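Local structure of thiosulfate sulfurtransferase YnjE (Escherichia coli, 2WLR) at residues A193-H198 against L224-K229. The protein catalyses the transfer of sulfur from thiosulfate to cyanide, giving thiocyanate and sulfite, by way of a cysteine persulfide intermediate. Residues are numbered along the deposited sequence; the frame is centred on the assembly and turned at random.
Sequences AMLAKH and LYAGVK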
ATOM      1  N   ALA A 193     -21.486 -14.840  -6.671  1.00  9.02           N
ATOM      2  CA  ALA A 193     -21.226 -15.635  -7.861  1.00  9.29           C
ATOM      3  C   ALA A 193     -19.756 -15.557  -8.256  1.00  9.67           C
ATOM      4  O   ALA A 193     -19.147 -16.543  -8.657  1.00 11.00           O
ATOM      5  CB  ALA A 193     -22.139 -15.171  -9.020  1.00  9.37           C
HETATM    6  N   MSE A 194     -19.197 -14.361  -8.179  1.00  9.31           N
HETATM    7  CA  MSE A 194     -17.807 -14.153  -8.565  1.00 10.02           C
HETATM    8  C   MSE A 194     -16.864 -14.971  -7.679  1.00  9.36           C
HETATM    9  O   MSE A 194     -15.939 -15.621  -8.153  1.00  9.50           O
HETATM   10  CB  MSE A 194     -17.509 -12.638  -8.477  1.00 11.67           C
HETATM   11  CG  MSE A 194     -16.045 -12.214  -8.803  1.00 12.69           C
HETATM   12 SE   MSE A 194     -14.834 -12.381  -7.281  1.00 19.75          SE
HETATM   13  CE  MSE A 194     -15.531 -11.008  -6.073  1.00 20.40           C
ATOM     14  N   LEU A 195     -17.144 -14.950  -6.379  1.00  8.19           N
ATOM     15  CA  LEU A 195     -16.316 -15.644  -5.393  1.00  8.90           C
ATOM     16  C   LEU A 195     -16.362 -17.153  -5.677  1.00  9.29           C
ATOM     17  O   LEU A 195     -15.312 -17.830  -5.714  1.00 10.95           O
ATOM     18  CB  LEU A 195     -16.717 -15.304  -3.961  1.00  8.89           C
ATOM     19  CG  LEU A 195     -16.437 -13.857  -3.518  1.00  9.63           C
ATOM     20  CD1 LEU A 195     -17.291 -13.453  -2.356  1.00 12.55           C
ATOM     21  CD2 LEU A 195     -14.934 -13.709  -3.153  1.00 11.19           C
ATOM     22  N   ALA A 196     -17.570 -17.667  -5.894  1.00 10.02           N
ATOM     23  CA  ALA A 196     -17.729 -19.092  -6.212  1.00 10.18           C
ATOM     24  C   ALA A 196     -16.948 -19.492  -7.443  1.00 12.05           C
ATOM     25  O   ALA A 196     -16.198 -20.485  -7.435  1.00 11.27           O
ATOM     26  CB  ALA A 196     -19.206 -19.440  -6.401  1.00  9.92           C
ATOM     27  N   LYS A 197     -17.069 -18.708  -8.500  1.00 12.79           N
ATOM     28  CA  LYS A 197     -16.437 -18.983  -9.795  1.00 13.62           C
ATOM     29  C   LYS A 197     -14.914 -19.028  -9.703  1.00 12.74           C
ATOM     30  O   LYS A 197     -14.267 -19.836 -10.340  1.00 13.79           O
ATOM     31  CB  LYS A 197     -16.880 -17.897 -10.782  1.00 15.37           C
ATOM     32  CG  LYS A 197     -16.490 -17.964 -12.239  1.00 21.07           C
ATOM     33  CD  LYS A 197     -16.523 -16.511 -12.892  1.00 25.14           C
ATOM     34  CE  LYS A 197     -17.726 -15.597 -12.477  1.00 27.40           C
ATOM     35  NZ  LYS A 197     -17.439 -14.076 -12.319  1.00 29.53           N
ATOM     36  N   HIS A 198     -14.339 -18.161  -8.879  1.00 12.13           N
ATOM     37  CA  HIS A 198     -12.896 -18.153  -8.658  1.00 12.37           C
ATOM     38  C   HIS A 198     -12.438 -19.032  -7.479  1.00 11.89           C
ATOM     39  O   HIS A 198     -11.267 -18.989  -7.090  1.00 11.85           O
ATOM     40  CB  HIS A 198     -12.403 -16.712  -8.506  1.00 11.98           C
ATOM     41  CG  HIS A 198     -12.574 -15.915  -9.750  1.00 12.93           C
ATOM     42  ND1 HIS A 198     -11.669 -15.951 -10.789  1.00 15.42           N
ATOM     43  CD2 HIS A 198     -13.595 -15.131 -10.161  1.00 13.78           C
ATOM     44  CE1 HIS A 198     -12.102 -15.179 -11.770  1.00 15.63           C
ATOM     45  NE2 HIS A 198     -13.279 -14.676 -11.419  1.00 14.83           N
ATOM     46  N   LEU A 224     -12.866  -8.120   1.073  1.00  8.02           N
ATOM     47  CA  LEU A 224     -12.885  -7.977   2.538  1.00  8.59           C
ATOM     48  C   LEU A 224     -14.304  -7.593   2.992  1.00  8.39           C
ATOM     49  O   LEU A 224     -14.824  -8.129   3.958  1.00  9.54           O
ATOM     50  CB  LEU A 224     -11.869  -6.946   3.018  1.00  8.73           C
ATOM     51  CG  LEU A 224     -10.432  -7.437   2.983  1.00  8.19           C
ATOM     52  CD1 LEU A 224      -9.505  -6.223   3.115  1.00  9.80           C
ATOM     53  CD2 LEU A 224     -10.110  -8.446   4.074  1.00 10.37           C
ATOM     54  N   TYR A 225     -14.927  -6.660   2.281  1.00  8.56           N
ATOM     55  CA  TYR A 225     -16.313  -6.320   2.514  1.00  8.68           C
ATOM     56  C   TYR A 225     -17.201  -7.568   2.475  1.00  8.58           C
ATOM     57  O   TYR A 225     -18.048  -7.772   3.365  1.00  8.97           O
ATOM     58  CB  TYR A 225     -16.771  -5.296   1.456  1.00  8.41           C
ATOM     59  CG  TYR A 225     -18.244  -5.221   1.236  1.00  8.20           C
ATOM     60  CD1 TYR A 225     -19.035  -4.418   2.025  1.00  9.39           C
ATOM     61  CD2 TYR A 225     -18.838  -5.950   0.221  1.00  9.00           C
ATOM     62  CE1 TYR A 225     -20.425  -4.351   1.826  1.00  9.95           C
ATOM     63  CE2 TYR A 225     -20.209  -5.913   0.026  1.00 10.26           C
ATOM     64  CZ  TYR A 225     -20.994  -5.099   0.823  1.00 10.67           C
ATOM     65  OH  TYR A 225     -22.374  -5.076   0.601  1.00 12.86           O
ATOM     66  N   ALA A 226     -17.037  -8.388   1.441  1.00  8.91           N
ATOM     67  CA  ALA A 226     -17.872  -9.564   1.247  1.00  9.50           C
ATOM     68  C   ALA A 226     -17.747 -10.548   2.401  1.00  9.91           C
ATOM     69  O   ALA A 226     -18.715 -11.165   2.804  1.00 10.80           O
ATOM     70  CB  ALA A 226     -17.536 -10.226  -0.042  1.00 10.31           C
ATOM     71  N   GLY A 227     -16.529 -10.703   2.883  1.00  8.96           N
ATOM     72  CA  GLY A 227     -16.236 -11.578   4.007  1.00  9.68           C
ATOM     73  C   GLY A 227     -15.084 -12.528   3.830  1.00  9.80           C
ATOM     74  O   GLY A 227     -14.950 -13.437   4.640  1.00 11.00           O
ATOM     75  N   VAL A 228     -14.233 -12.358   2.823  1.00  9.01           N
ATOM     76  CA  VAL A 228     -12.973 -13.123   2.749  1.00 10.01           C
ATOM     77  C   VAL A 228     -12.085 -12.629   3.904  1.00 10.53           C
ATOM     78  O   VAL A 228     -11.790 -11.453   3.994  1.00 10.18           O
ATOM     79  CB  VAL A 228     -12.250 -12.995   1.387  1.00 10.16           C
ATOM     80  CG1 VAL A 228     -11.003 -13.902   1.348  1.00  9.86           C
ATOM     81  CG2 VAL A 228     -13.171 -13.335   0.219  1.00 10.91           C
ATOM     82  N   LYS A 229     -11.707 -13.518   4.821  1.00 11.62           N
ATOM     83  CA  LYS A 229     -11.048 -13.112   6.045  1.00 12.65           C
ATOM     84  C   LYS A 229      -9.614 -12.649   5.802  1.00 11.84           C
ATOM     85  O   LYS A 229      -9.187 -11.636   6.372  1.00 13.73           O
ATOM     86  CB  LYS A 229     -11.077 -14.249   7.065  1.00 13.61           C
ATOM     87  CG  LYS A 229     -12.472 -14.637   7.527  1.00 18.35           C
ATOM     88  CD  LYS A 229     -12.479 -15.754   8.588  1.00 24.07           C
ATOM     89  CE  LYS A 229     -13.759 -15.712   9.429  1.00 26.23           C
ATOM     90  NZ  LYS A 229     -13.847 -14.482  10.297  1.00 29.51           N
TER
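Leu195, near the C-terminal end of helix 188-197, faces Ala226 and Val228, which lie on either side of Gly227 where helix 213-226 gives way to loop. The backbones stay well apart, the nearest CA atoms being those of Leu195 and Ala226 at 9.1 Å, and no hydrogen bond joins the two segments. Both helices belong to the second rhodanese domain, an alpha/beta fold around a five-stranded parallel sheet; strand 205-209 follows the first helix and strand 231-234 the second, so the contact ties together two successive helical connections of that fold. The last turn of helix 188-197 keeps its i to i+4 bonds, Lys197 N to Ala193 O and His198 N to Met194 O. Helix 213-226 ends at Ala226, and Gly227 follows it with a positive phi of 131°, a conformation that suits glycine. Past this residue the chain turns, and the CA-CB bond of Val228, like that of Ala226, is directed toward the 193-198 segment.

The interface is small, 98 Å² in all, but its three touching residues are buried and wholly apolar at the point of meeting. Leu195 supplies about half of it and divides its two methyls between the partners: CD1 rests 4.0 Å from CB of Ala226, at the helix end, and CD2 reaches the residue beyond the glycine. Phe262 packs against Leu195 as well, and Met223, one turn back from the end of helix 213-226, touches both Met194 and Val228, continuing the apolar packing beside the contact. The side chains of Leu195 and Val228 cross at a slant. With CG1 of Val228 anti to the backbone N (chi1 -176°), the other branch is the one that meets the leucine, its CG2 lying 3.8 Å from Leu195 CD2.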